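Local coordinates for flagellar brake protein YcgR (Klebsiella pneumoniae, PDB 5KEC) that binds cyclic di-GMP and, as the activator MrkH, probably switches on transcription of type 3 fimbriae genes, at residues 18-23 and 41-46; 33-38 and 58-63; 49-54 and 98-103; 80-85 and 94-99. All coordinates share one frame; numbering follows the deposited sequence.

Interaction 1 of 4, residues 18-23 and 41-46; sequences AIFREE and TQLTRV
Helix 13-25 comes closest to the outgoing end of strand 37-46 at Arg-21 and Val-46, whose CA atoms lie 6.0 Å apart, while two residues further along the helix Glu-23 and Leu-43 are 7.8 Å apart. Val-46 presents both of its methyls to the helix. With CG1 anti to its own backbone N (chi1 178°), that branch touches both Phe-20 CB, 3.7 Å from Val-46 CG1, and the aliphatic stem of Arg-21, whose CG is 3.8 Å from the same methyl. The other branch, CG2, rests against the carbonyl of Phe-20. Arg-21 then runs on extended to NE, and its guanidinium takes the carbonyl carbon of Val-46 over one face. This is a helix laid across the antiparallel sheet of the YcgR-like N-terminal domain, and the buried Phe-20 ring also meets Phe-51 and Phe-78. The side chains of Leu-43 and Phe-20 cross at about a right angle: Leu-43 CD2 meets the ring obliquely, 4.0 Å from Phe-20 CD2, and Leu-43 CD1 is 3.7 Å from Phe-20 O. The single polar link is a water, which accepts from Leu-43 N at 2.9 Å and makes a weak bond to Glu-23 O. The carboxylate of Glu-23 turns elsewhere, to the hydroxyls of Thr-28 and Ser-71, and its side chain lies about 8 Å from that of His-70, a residue of the c-di-GMP site.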
loop_
_atom_site.group_PDB
_atom_site.type_symbol
_atom_site.label_atom_id
_atom_site.label_comp_id
_atom_site.label_asym_id
_atom_site.label_seq_id
_atom_site.Cartn_x
_atom_site.Cartn_y
_atom_site.Cartn_z
ATOM N N ALA B 18 3.249 24.968 5.552
ATOM C CA ALA B 18 2.314 25.621 6.464
ATOM C C ALA B 18 1.315 24.638 7.076
ATOM O O ALA B 18 0.984 24.741 8.259
ATOM C CB ALA B 18 1.575 26.745 5.751
ATOM N N ILE B 19 0.832 23.694 6.267
ATOM C CA ILE B 19 -0.135 22.708 6.745
ATOM C C ILE B 19 0.499 21.743 7.741
ATOM O O ILE B 19 -0.101 21.417 8.773
ATOM C CB ILE B 19 -0.776 21.916 5.586
ATOM C CG1 ILE B 19 -1.830 22.773 4.876
ATOM C CG2 ILE B 19 -1.410 20.628 6.100
ATOM C CD1 ILE B 19 -2.248 22.227 3.510
ATOM N N PHE B 20 1.715 21.297 7.447
ATOM C CA PHE B 20 2.398 20.390 8.365
ATOM C C PHE B 20 2.663 21.050 9.718
ATOM O O PHE B 20 2.424 20.446 10.768
ATOM C CB PHE B 20 3.685 19.829 7.745
ATOM C CG PHE B 20 3.474 18.545 6.998
ATOM C CD1 PHE B 20 2.801 18.533 5.788
ATOM C CD2 PHE B 20 3.941 17.343 7.513
ATOM C CE1 PHE B 20 2.594 17.348 5.106
ATOM C CE2 PHE B 20 3.735 16.152 6.837
ATOM C CZ PHE B 20 3.062 16.154 5.630
ATOM N N ARG B 21 3.136 22.293 9.688
ATOM C CA ARG B 21 3.407 23.037 10.912
ATOM C C ARG B 21 2.165 23.191 11.780
ATOM O O ARG B 21 2.245 23.119 13.006
ATOM C CB ARG B 21 3.994 24.410 10.595
ATOM C CG ARG B 21 5.405 24.367 10.034
ATOM C CD ARG B 21 6.002 25.763 9.984
ATOM N NE ARG B 21 7.369 25.767 9.471
ATOM C CZ ARG B 21 8.442 25.495 10.208
ATOM N NH1 ARG B 21 8.305 25.184 11.492
ATOM N NH2 ARG B 21 9.652 25.528 9.662
ATOM N N GLU B 22 1.019 23.399 11.139
ATOM C CA GLU B 22 -0.232 23.583 11.858
ATOM C C GLU B 22 -0.705 22.278 12.483
ATOM O O GLU B 22 -1.062 22.241 13.663
ATOM C CB GLU B 22 -1.307 24.147 10.927
ATOM C CG GLU B 22 -2.659 24.330 11.591
ATOM C CD GLU B 22 -3.620 25.141 10.740
ATOM O OE1 GLU B 22 -4.092 24.628 9.702
ATOM O OE2 GLU B 22 -3.896 26.299 11.111
ATOM N N GLU B 23 -0.705 21.208 11.696
ATOM C CA GLU B 23 -1.145 19.915 12.201
ATOM C C GLU B 23 -0.226 19.437 13.331
ATOM O O GLU B 23 -0.678 18.838 14.306
ATOM C CB GLU B 23 -1.218 18.888 11.069
ATOM C CG GLU B 23 -2.140 19.292 9.926
ATOM C CD GLU B 23 -3.563 19.603 10.383
ATOM O OE1 GLU B 23 -4.073 18.938 11.308
ATOM O OE2 GLU B 23 -4.181 20.520 9.812
ATOM N N THR B 41 0.295 7.992 15.373
ATOM C CA THR B 41 1.181 8.746 16.234
ATOM C C THR B 41 0.984 10.232 15.952
ATOM O O THR B 41 -0.052 10.629 15.417
ATOM C CB THR B 41 2.651 8.316 16.021
ATOM O OG1 THR B 41 3.496 8.975 16.973
ATOM C CG2 THR B 41 3.111 8.643 14.599
ATOM N N GLN B 42 1.951 11.055 16.337
ATOM C CA GLN B 42 1.912 12.482 16.030
ATOM C C GLN B 42 3.196 12.884 15.323
ATOM O O GLN B 42 4.228 12.225 15.469
ATOM C CB GLN B 42 1.750 13.329 17.298
ATOM C CG GLN B 42 0.320 13.733 17.637
ATOM C CD GLN B 42 -0.494 12.592 18.219
ATOM O OE1 GLN B 42 0.047 11.547 18.583
ATOM N NE2 GLN B 42 -1.803 12.785 18.303
ATOM N N LEU B 43 3.126 13.958 14.542
ATOM C CA LEU B 43 4.320 14.574 13.978
ATOM C C LEU B 43 5.212 15.031 15.121
ATOM O O LEU B 43 4.728 15.632 16.078
ATOM C CB LEU B 43 3.926 15.793 13.148
ATOM C CG LEU B 43 3.139 15.529 11.869
ATOM C CD1 LEU B 43 2.415 16.807 11.450
ATOM C CD2 LEU B 43 4.067 15.032 10.773
ATOM N N THR B 44 6.512 14.776 15.029
ATOM C CA THR B 44 7.404 15.198 16.106
ATOM C C THR B 44 8.264 16.407 15.727
ATOM O O THR B 44 8.895 17.031 16.585
ATOM C CB THR B 44 8.288 14.031 16.608
ATOM O OG1 THR B 44 9.013 13.466 15.515
ATOM C CG2 THR B 44 7.435 12.942 17.206
ATOM N N ARG B 45 8.281 16.742 14.441
ATOM C CA ARG B 45 9.090 17.861 13.977
ATOM C C ARG B 45 8.794 18.184 12.524
ATOM O O ARG B 45 8.614 17.289 11.703
ATOM C CB ARG B 45 10.578 17.555 14.149
ATOM C CG ARG B 45 11.487 18.722 13.824
ATOM C CD ARG B 45 12.944 18.288 13.738
ATOM N NE ARG B 45 13.793 19.372 13.256
ATOM C CZ ARG B 45 14.385 20.264 14.045
ATOM N NH1 ARG B 45 14.229 20.195 15.361
ATOM N NH2 ARG B 45 15.135 21.223 13.516
ATOM N N VAL B 46 8.739 19.472 12.215
ATOM C CA VAL B 46 8.512 19.924 10.852
ATOM C C VAL B 46 9.523 21.004 10.510
ATOM O O VAL B 46 9.705 21.961 11.263
ATOM C CB VAL B 46 7.091 20.495 10.661
ATOM C CG1 VAL B 46 6.914 21.007 9.238
ATOM C CG2 VAL B 46 6.035 19.443 10.988
HETATM O O HOH W 1 0.877 15.748 14.503
#

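Interaction 2 of 4, residues 33-38 and 58-63; sequences FFNNTS and KIPSGH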
loop_
_atom_site.group_PDB
_atom_site.type_symbol
_atom_site.label_atom_id
_atom_site.label_comp_id
_atom_site.label_asym_id
_atom_site.label_seq_id
_atom_site.Cartn_x
_atom_site.Cartn_y
_atom_site.Cartn_z
ATOM N N PHE B 33 0.981 3.808 7.043
ATOM C CA PHE B 33 0.716 2.465 6.540
ATOM C C PHE B 33 1.978 1.851 5.953
ATOM O O PHE B 33 2.697 2.497 5.195
ATOM C CB PHE B 33 -0.355 2.488 5.444
ATOM C CG PHE B 33 -1.677 3.025 5.892
ATOM C CD1 PHE B 33 -2.588 2.207 6.540
ATOM C CD2 PHE B 33 -2.020 4.345 5.649
ATOM C CE1 PHE B 33 -3.814 2.702 6.947
ATOM C CE2 PHE B 33 -3.248 4.843 6.057
ATOM C CZ PHE B 33 -4.143 4.020 6.706
ATOM N N PHE B 34 2.249 0.603 6.310
ATOM C CA PHE B 34 3.257 -0.181 5.603
ATOM C C PHE B 34 2.903 -1.653 5.662
ATOM O O PHE B 34 2.670 -2.201 6.740
ATOM C CB PHE B 34 4.670 0.071 6.143
ATOM C CG PHE B 34 4.741 0.195 7.636
ATOM C CD1 PHE B 34 5.123 -0.879 8.417
ATOM C CD2 PHE B 34 4.437 1.391 8.258
ATOM C CE1 PHE B 34 5.192 -0.765 9.787
ATOM C CE2 PHE B 34 4.506 1.511 9.628
ATOM C CZ PHE B 34 4.884 0.430 10.392
ATOM N N ASN B 35 2.837 -2.279 4.492
ATOM C CA ASN B 35 2.516 -3.694 4.399
ATOM C C ASN B 35 1.168 -4.022 5.044
ATOM O O ASN B 35 0.115 -3.623 4.550
ATOM C CB ASN B 35 3.635 -4.522 5.036
ATOM C CG ASN B 35 5.013 -4.144 4.509
ATOM O OD1 ASN B 35 5.167 -3.804 3.335
ATOM N ND2 ASN B 35 6.019 -4.200 5.378
ATOM N N ASN B 36 1.217 -4.739 6.162
ATOM C CA ASN B 36 0.022 -5.196 6.856
ATOM C C ASN B 36 -0.407 -4.220 7.941
ATOM O O ASN B 36 -1.523 -4.293 8.468
ATOM C CB ASN B 36 0.319 -6.540 7.515
ATOM C CG ASN B 36 -0.714 -7.583 7.192
ATOM O OD1 ASN B 36 -1.347 -7.534 6.136
ATOM N ND2 ASN B 36 -0.897 -8.542 8.099
ATOM N N THR B 37 0.498 -3.308 8.269
ATOM C CA THR B 37 0.427 -2.575 9.521
ATOM C C THR B 37 0.039 -1.114 9.363
ATOM O O THR B 37 0.330 -0.477 8.355
ATOM C CB THR B 37 1.779 -2.654 10.257
ATOM O OG1 THR B 37 2.157 -4.028 10.410
ATOM C CG2 THR B 37 1.698 -1.991 11.627
ATOM N N SER B 38 -0.622 -0.596 10.388
ATOM C CA SER B 38 -0.966 0.811 10.468
ATOM C C SER B 38 -0.713 1.263 11.890
ATOM O O SER B 38 -1.155 0.619 12.842
ATOM C CB SER B 38 -2.434 1.019 10.104
ATOM O OG SER B 38 -2.906 2.258 10.589
ATOM N N LYS B 58 9.800 -0.979 12.885
ATOM C CA LYS B 58 10.667 -0.864 11.719
ATOM C C LYS B 58 9.811 -0.547 10.499
ATOM O O LYS B 58 8.812 -1.221 10.237
ATOM C CB LYS B 58 11.455 -2.159 11.479
ATOM C CG LYS B 58 12.589 -2.428 12.468
ATOM C CD LYS B 58 12.071 -2.895 13.820
ATOM C CE LYS B 58 13.113 -3.737 14.549
ATOM N NZ LYS B 58 14.418 -3.030 14.690
ATOM N N ILE B 59 10.199 0.486 9.764
ATOM C CA ILE B 59 9.467 0.895 8.575
ATOM C C ILE B 59 10.380 0.783 7.364
ATOM O O ILE B 59 11.478 1.338 7.364
ATOM C CB ILE B 59 8.965 2.343 8.703
ATOM C CG1 ILE B 59 8.152 2.512 9.987
ATOM C CG2 ILE B 59 8.137 2.741 7.488
ATOM C CD1 ILE B 59 7.859 3.958 10.334
ATOM N N PRO B 60 9.924 0.068 6.323
ATOM C CA PRO B 60 10.722 -0.134 5.107
ATOM C C PRO B 60 11.267 1.178 4.553
ATOM O O PRO B 60 10.564 2.191 4.550
ATOM C CB PRO B 60 9.720 -0.756 4.122
ATOM C CG PRO B 60 8.360 -0.513 4.718
ATOM C CD PRO B 60 8.578 -0.513 6.199
ATOM N N SER B 61 12.513 1.154 4.088
ATOM C CA SER B 61 13.145 2.344 3.536
ATOM C C SER B 61 13.236 2.262 2.014
ATOM O O SER B 61 12.837 1.263 1.413
ATOM C CB SER B 61 14.539 2.534 4.140
ATOM O OG SER B 61 15.128 3.749 3.708
ATOM N N GLY B 62 13.758 3.318 1.397
ATOM C CA GLY B 62 13.927 3.363 -0.044
ATOM C C GLY B 62 12.630 3.117 -0.788
ATOM O O GLY B 62 12.627 2.616 -1.914
ATOM N N HIS B 63 11.520 3.474 -0.150
ATOM C CA HIS B 63 10.200 3.253 -0.720
ATOM C C HIS B 63 9.235 4.315 -0.205
ATOM O O HIS B 63 9.308 4.718 0.955
ATOM C CB HIS B 63 9.706 1.851 -0.352
ATOM C CG HIS B 63 8.372 1.504 -0.935
ATOM N ND1 HIS B 63 8.122 1.529 -2.290
ATOM C CD2 HIS B 63 7.216 1.115 -0.346
ATOM C CE1 HIS B 63 6.867 1.175 -2.511
ATOM N NE2 HIS B 63 6.296 0.920 -1.347
#
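Phe-34 sets its ring against Ile-59, whose CG1 sits over one face, 4.1 Å from the centroid and 24° off the ring normal, a CH-pi contact displaced toward the rim. The nearest ring atom to Ile-59 CG1 is Phe-34 CE2, at 3.8 Å. The second branch of the isoleucine, CG2, comes to 4.0 Å from Phe-34 CD2, so both branches follow the same flank of the ring. Pro-60 meets the root of the side chain instead, its CD 4.0 Å from Phe-34 CB, the two side chains crossing at about a right angle. The carbonyl oxygen of Lys-58 approaches obliquely, 3.7 Å from Phe-34 CE1, and Asn-35 ND2 adds a loose touch on the proline ring.

The turn that follows helps to fix the backbone of Phe-34. Its N and O both pair with Thr-37, Phe-34 N giving to Thr-37 O at 3.0 Å and Thr-37 N giving back to Phe-34 O at 2.9 Å. The phenyl takes the position between backbone N and carbonyl carbon (chi1 40°), which swings it out to the loop. On the far side, the backbone N of Ile-59 bonds to the hydroxyl of Tyr-96, tying the loop 58-63 to strand 94-99. The tip lies near the c-di-GMP site: the side chain of Asn-35 is about 7 Å from those of Arg-114 and Asn-186. The motif is a tight beta hairpin joining strands 29-34 and 37-46, closed by a type II' turn with Asn-35 at positive phi.

Interaction 3 of 4, residues 49-54 and 98-103; sequences AEFHIQ and FSLPEC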
loop_
_atom_site.group_PDB
_atom_site.type_symbol
_atom_site.label_atom_id
_atom_site.label_comp_id
_atom_site.label_asym_id
_atom_site.label_seq_id
_atom_site.Cartn_x
_atom_site.Cartn_y
_atom_site.Cartn_z
ATOM N N ALA B 49 12.181 21.030 4.773
ATOM C CA ALA B 49 12.418 19.938 3.832
ATOM C C ALA B 49 11.891 18.575 4.289
ATOM O O ALA B 49 11.697 17.677 3.466
ATOM C CB ALA B 49 13.903 19.844 3.515
ATOM N N GLU B 50 11.660 18.422 5.591
ATOM C CA GLU B 50 11.349 17.112 6.157
ATOM C C GLU B 50 10.367 17.187 7.324
ATOM O O GLU B 50 10.201 18.232 7.944
ATOM C CB GLU B 50 12.636 16.426 6.626
ATOM C CG GLU B 50 13.594 16.058 5.507
ATOM C CD GLU B 50 14.963 15.643 6.016
ATOM O OE1 GLU B 50 15.339 16.065 7.134
ATOM O OE2 GLU B 50 15.660 14.897 5.293
ATOM N N PHE B 51 9.700 16.073 7.600
ATOM C CA PHE B 51 8.903 15.952 8.814
ATOM C C PHE B 51 9.323 14.693 9.541
ATOM O O PHE B 51 9.757 13.729 8.916
ATOM C CB PHE B 51 7.404 15.921 8.508
ATOM C CG PHE B 51 6.940 14.658 7.837
ATOM C CD1 PHE B 51 6.522 13.571 8.590
ATOM C CD2 PHE B 51 6.913 14.564 6.450
ATOM C CE1 PHE B 51 6.085 12.404 7.974
ATOM C CE2 PHE B 51 6.480 13.402 5.821
ATOM C CZ PHE B 51 6.070 12.317 6.586
ATOM N N HIS B 52 9.196 14.699 10.863
ATOM C CA HIS B 52 9.632 13.562 11.662
ATOM C C HIS B 52 8.478 12.865 12.343
ATOM O O HIS B 52 7.483 13.488 12.691
ATOM C CB HIS B 52 10.613 14.009 12.740
ATOM C CG HIS B 52 11.894 14.545 12.199
ATOM N ND1 HIS B 52 13.000 14.764 12.993
ATOM C CD2 HIS B 52 12.250 14.903 10.945
ATOM C CE1 HIS B 52 13.982 15.241 12.247
ATOM N NE2 HIS B 52 13.553 15.335 11.000
ATOM N N ILE B 53 8.634 11.562 12.537
ATOM C CA ILE B 53 7.785 10.814 13.444
ATOM C C ILE B 53 8.689 9.886 14.242
ATOM O O ILE B 53 9.828 9.632 13.847
ATOM C CB ILE B 53 6.708 10.015 12.694
ATOM C CG1 ILE B 53 7.349 9.053 11.698
ATOM C CG2 ILE B 53 5.724 10.957 11.989
ATOM C CD1 ILE B 53 7.515 7.651 12.237
ATOM N N GLN B 54 8.188 9.391 15.368
ATOM C CA GLN B 54 8.961 8.503 16.223
ATOM C C GLN B 54 8.154 7.266 16.544
ATOM O O GLN B 54 6.956 7.347 16.833
ATOM C CB GLN B 54 9.373 9.221 17.516
ATOM C CG GLN B 54 10.318 10.409 17.294
ATOM C CD GLN B 54 10.443 11.290 18.527
ATOM O OE1 GLN B 54 10.198 10.843 19.645
ATOM N NE2 GLN B 54 10.806 12.551 18.326
ATOM N N PHE B 98 11.209 11.982 7.112
ATOM C CA PHE B 98 10.644 11.776 5.787
ATOM C C PHE B 98 10.707 13.092 5.025
ATOM O O PHE B 98 10.583 14.159 5.616
ATOM C CB PHE B 98 9.182 11.318 5.891
ATOM C CG PHE B 98 9.006 9.930 6.448
ATOM C CD1 PHE B 98 8.953 8.833 5.601
ATOM C CD2 PHE B 98 8.867 9.726 7.811
ATOM C CE1 PHE B 98 8.787 7.558 6.104
ATOM C CE2 PHE B 98 8.705 8.458 8.322
ATOM C CZ PHE B 98 8.663 7.368 7.468
ATOM N N SER B 99 10.914 13.025 3.717
ATOM C CA SER B 99 10.851 14.231 2.903
ATOM C C SER B 99 9.421 14.740 2.898
ATOM O O SER B 99 8.482 13.949 2.857
ATOM C CB SER B 99 11.304 13.952 1.469
ATOM O OG SER B 99 12.717 13.945 1.374
ATOM N N LEU B 100 9.248 16.055 2.951
ATOM C CA LEU B 100 7.910 16.614 2.856
ATOM C C LEU B 100 7.304 16.180 1.537
ATOM O O LEU B 100 7.993 16.134 0.519
ATOM C CB LEU B 100 7.937 18.139 2.960
ATOM C CG LEU B 100 8.003 18.732 4.373
ATOM C CD1 LEU B 100 8.177 20.239 4.305
ATOM C CD2 LEU B 100 6.757 18.369 5.184
ATOM N N PRO B 101 6.014 15.839 1.553
ATOM C CA PRO B 101 5.341 15.441 0.317
ATOM C C PRO B 101 5.279 16.631 -0.624
ATOM O O PRO B 101 5.281 17.777 -0.172
ATOM C CB PRO B 101 3.935 15.072 0.794
ATOM C CG PRO B 101 3.739 15.890 2.034
ATOM C CD PRO B 101 5.083 15.925 2.693
ATOM N N GLU B 102 5.226 16.359 -1.920
ATOM C CA GLU B 102 5.184 17.418 -2.915
ATOM C C GLU B 102 3.760 17.538 -3.420
ATOM O O GLU B 102 3.433 18.426 -4.197
ATOM C CB GLU B 102 6.148 17.108 -4.060
ATOM C CG GLU B 102 7.607 17.093 -3.634
ATOM C CD GLU B 102 8.513 16.444 -4.664
ATOM O OE1 GLU B 102 8.117 15.406 -5.237
ATOM O OE2 GLU B 102 9.619 16.974 -4.902
ATOM N N CYS B 103 2.913 16.628 -2.962
ATOM C CA CYS B 103 1.499 16.676 -3.287
ATOM C C CYS B 103 0.659 16.163 -2.123
ATOM O O CYS B 103 0.971 15.135 -1.522
ATOM C CB CYS B 103 1.206 15.867 -4.551
ATOM S SG CYS B 103 -0.345 16.318 -5.360
#
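Phe-98 O is approached by two groups of the neighbouring strand: Phe-51 N donates to it at 2.9 Å, in the carbonyl plane, and Glu-50 CA brings a CA-H...O contact at 3.1 Å. Phe-98 N returns a bond to Phe-51 O, almost straight at the hydrogen (176°), which makes Phe-51 and Phe-98 a hydrogen-bonded antiparallel pair; Glu-50 and Ser-99 form the adjoining non-hydrogen-bonded pair. Beyond it Leu-100 N reaches Ala-49 O at 3.0 Å, but from above the carbonyl plane, as the chain leaves the sheet. Strands 50-55 and 94-99 are joined within the antiparallel sheet of the N-terminal domain, and the Phe pair shares one face of it, where both rings meet Phe-67 edge-to-face and Phe-51 also meets helix 13-25. A chi1 of 70° tucks the Phe-51 ring back over its own backbone, against Phe-98. There Phe-98 CB presses on one face, 3.3 Å from Phe-51 CZ. The two rings are near parallel, at 15°, but slid apart and barely overlap. Ile-53 CG1 meets the edge of the Phe-98 ring, 3.7 Å from Phe-98 CE2. Leu-100 CD2 approaches the Phe-51 ring obliquely, 4.0 Å from Phe-51 CD2, and Leu-100 packs on Ile-17 of the helix.

Interaction 4 of 4, residues 80-85 and 94-99; sequences AALTKH and IRYAFS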
loop_
_atom_site.group_PDB
_atom_site.type_symbol
_atom_site.label_atom_id
_atom_site.label_comp_id
_atom_site.label_asym_id
_atom_site.label_seq_id
_atom_site.Cartn_x
_atom_site.Cartn_y
_atom_site.Cartn_z
ATOM N N ALA B 80 5.395 9.664 1.152
ATOM C CA ALA B 80 6.673 10.280 1.452
ATOM C C ALA B 80 7.730 9.218 1.674
ATOM O O ALA B 80 7.462 8.159 2.243
ATOM C CB ALA B 80 6.564 11.201 2.671
ATOM N N ALA B 81 8.935 9.505 1.209
ATOM C CA ALA B 81 10.039 8.575 1.354
ATOM C C ALA B 81 10.859 8.914 2.592
ATOM O O ALA B 81 10.999 10.081 2.964
ATOM C CB ALA B 81 10.921 8.596 0.105
ATOM N N LEU B 82 11.397 7.878 3.220
ATOM C CA LEU B 82 12.237 8.023 4.395
ATOM C C LEU B 82 13.610 8.512 3.958
ATOM O O LEU B 82 14.187 7.985 3.007
ATOM C CB LEU B 82 12.343 6.672 5.103
ATOM C CG LEU B 82 12.972 6.528 6.487
ATOM C CD1 LEU B 82 12.613 5.160 7.043
ATOM C CD2 LEU B 82 14.480 6.708 6.441
ATOM N N THR B 83 14.128 9.524 4.645
ATOM C CA THR B 83 15.436 10.077 4.310
ATOM C C THR B 83 16.482 9.732 5.370
ATOM O O THR B 83 17.628 9.422 5.044
ATOM C CB THR B 83 15.381 11.607 4.144
ATOM O OG1 THR B 83 15.045 12.215 5.397
ATOM C CG2 THR B 83 14.344 11.992 3.098
ATOM N N LYS B 84 16.079 9.791 6.636
ATOM C CA LYS B 84 16.990 9.540 7.750
ATOM C C LYS B 84 16.303 8.706 8.819
ATOM O O LYS B 84 15.073 8.680 8.905
ATOM C CB LYS B 84 17.442 10.859 8.380
ATOM C CG LYS B 84 17.917 11.908 7.395
ATOM C CD LYS B 84 17.948 13.286 8.040
ATOM C CE LYS B 84 18.287 14.365 7.023
ATOM N NZ LYS B 84 18.115 15.726 7.595
ATOM N N HIS B 85 17.094 8.032 9.644
ATOM C CA HIS B 85 16.544 7.339 10.803
ATOM C C HIS B 85 17.629 7.005 11.812
ATOM O O HIS B 85 18.738 6.621 11.444
ATOM C CB HIS B 85 15.792 6.070 10.387
ATOM C CG HIS B 85 16.665 4.859 10.256
ATOM N ND1 HIS B 85 16.956 4.280 9.039
ATOM C CD2 HIS B 85 17.300 4.114 11.190
ATOM C CE1 HIS B 85 17.738 3.232 9.230
ATOM N NE2 HIS B 85 17.962 3.108 10.526
ATOM N N ILE B 94 12.949 5.145 17.745
ATOM C CA ILE B 94 13.517 5.525 16.460
ATOM C C ILE B 94 12.890 6.806 15.937
ATOM O O ILE B 94 11.670 6.915 15.835
ATOM C CB ILE B 94 13.327 4.428 15.404
ATOM C CG1 ILE B 94 14.010 3.136 15.856
ATOM C CG2 ILE B 94 13.873 4.892 14.067
ATOM C CD1 ILE B 94 13.286 1.876 15.413
ATOM N N ARG B 95 13.738 7.773 15.615
ATOM C CA ARG B 95 13.303 8.999 14.969
ATOM C C ARG B 95 13.461 8.840 13.464
ATOM O O ARG B 95 14.574 8.680 12.963
ATOM C CB ARG B 95 14.127 10.186 15.467
ATOM C CG ARG B 95 13.740 11.516 14.846
ATOM C CD ARG B 95 14.484 12.677 15.499
ATOM N NE ARG B 95 15.883 12.760 15.084
ATOM C CZ ARG B 95 16.904 12.266 15.780
ATOM N NH1 ARG B 95 16.691 11.650 16.936
ATOM N NH2 ARG B 95 18.144 12.392 15.319
ATOM N N TYR B 96 12.338 8.857 12.754
ATOM C CA TYR B 96 12.333 8.783 11.298
ATOM C C TYR B 96 12.162 10.166 10.689
ATOM O O TYR B 96 11.301 10.937 11.114
ATOM C CB TYR B 96 11.180 7.906 10.812
ATOM C CG TYR B 96 11.323 6.437 11.123
ATOM C CD1 TYR B 96 10.730 5.885 12.249
ATOM C CD2 TYR B 96 12.040 5.597 10.280
ATOM C CE1 TYR B 96 10.849 4.543 12.528
ATOM C CE2 TYR B 96 12.167 4.250 10.554
ATOM C CZ TYR B 96 11.566 3.730 11.681
ATOM O OH TYR B 96 11.686 2.392 11.959
ATOM N N ALA B 97 12.972 10.474 9.684
ATOM C CA ALA B 97 12.787 11.701 8.927
ATOM C C ALA B 97 12.311 11.364 7.518
ATOM O O ALA B 97 12.918 10.549 6.824
ATOM C CB ALA B 97 14.074 12.508 8.885
ATOM N N PHE B 98 11.209 11.982 7.112
ATOM C CA PHE B 98 10.644 11.776 5.787
ATOM C C PHE B 98 10.707 13.092 5.025
ATOM O O PHE B 98 10.583 14.159 5.616
ATOM C CB PHE B 98 9.182 11.318 5.891
ATOM C CG PHE B 98 9.006 9.930 6.448
ATOM C CD1 PHE B 98 8.953 8.833 5.601
ATOM C CD2 PHE B 98 8.867 9.726 7.811
ATOM C CE1 PHE B 98 8.787 7.558 6.104
ATOM C CE2 PHE B 98 8.705 8.458 8.322
ATOM C CZ PHE B 98 8.663 7.368 7.468
ATOM N N SER B 99 10.914 13.025 3.717
ATOM C CA SER B 99 10.851 14.231 2.903
ATOM C C SER B 99 9.421 14.740 2.898
ATOM O O SER B 99 8.482 13.949 2.857
ATOM C CB SER B 99 11.304 13.952 1.469
ATOM O OG SER B 99 12.717 13.945 1.374
#
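The Tyr-96 ring receives Leu-82 CD1 at its edge, close to the ring plane and only 3.3 Å from Tyr-96 CD2, while Ile-94 CG2 of its own strand lies over one face. His-85 CB approaches the ring obliquely, 3.8 Å from Tyr-96 CD2. The Tyr-96 hydroxyl is bonded outside the hairpin, to Arg-57 O as well as to loop 58-63.

The motif is a beta hairpin of strands 74-87 and 94-99, in which segments 80-85 and 94-99 run with their N-to-C directions 134° apart, interrupted by a classic beta bulge: Thr-83 and Lys-84 both stand opposite Ala-97. One acceptor, Ala-97 O, is gripped by both amides, Thr-83 N at 2.7 Å and Lys-84 N at 3.3 Å. Each is tilted out of the carbonyl plane. Ala-97 N gives back to Lys-84 O at 2.9 Å, completing the bulge; on the Ser-99 side regular pairing resumes, with Ser-99 N giving to Ala-81 O at 3.0 Å.

The bulge shifts the register by one, yet Leu-82, His-85, Tyr-96 and Phe-98 all point to one face. Leu-82 has CG anti to the backbone N (chi1 -170°), directing its CD1 at the tyrosine edge, while its CB lies beside Phe-98 CE1. The other face bears Lys-84 and Ala-97, whose CB atoms touch; from there the extended lysine runs on to a salt bridge with Glu-50 OE1, and Glu-50 OE2 takes a hydrogen bond from Thr-83 OG1. The threonine methyl, CG2, closes tightly on Ser-99 OG, at 3.1 Å.

Overall arrangement
All four contacts belong to one antiparallel sheet and its covering elements. Interactions 3 and 4 are its backbone-bonded seams, with strand 94-99 common to both and Phe-98 and Ser-99 serving each. Interactions 1 and 2 instead rely on apolar side chains, with one bridging water in interaction 1. Interaction 1, the most buried, closes a helix over one end, and strand pairing of Thr-44 and Arg-45 with His-52 ties it to interaction 3. Interaction 2 is partly exposed, nearest the centre of the chain, and joins a hairpin end to a loop; Ile-59 CD1 there meets Ile-53 CD1 of interaction 3. Interactions 3 and 4 are also linked by Glu-50, on the sheet face away from Phe-51 and Phe-98.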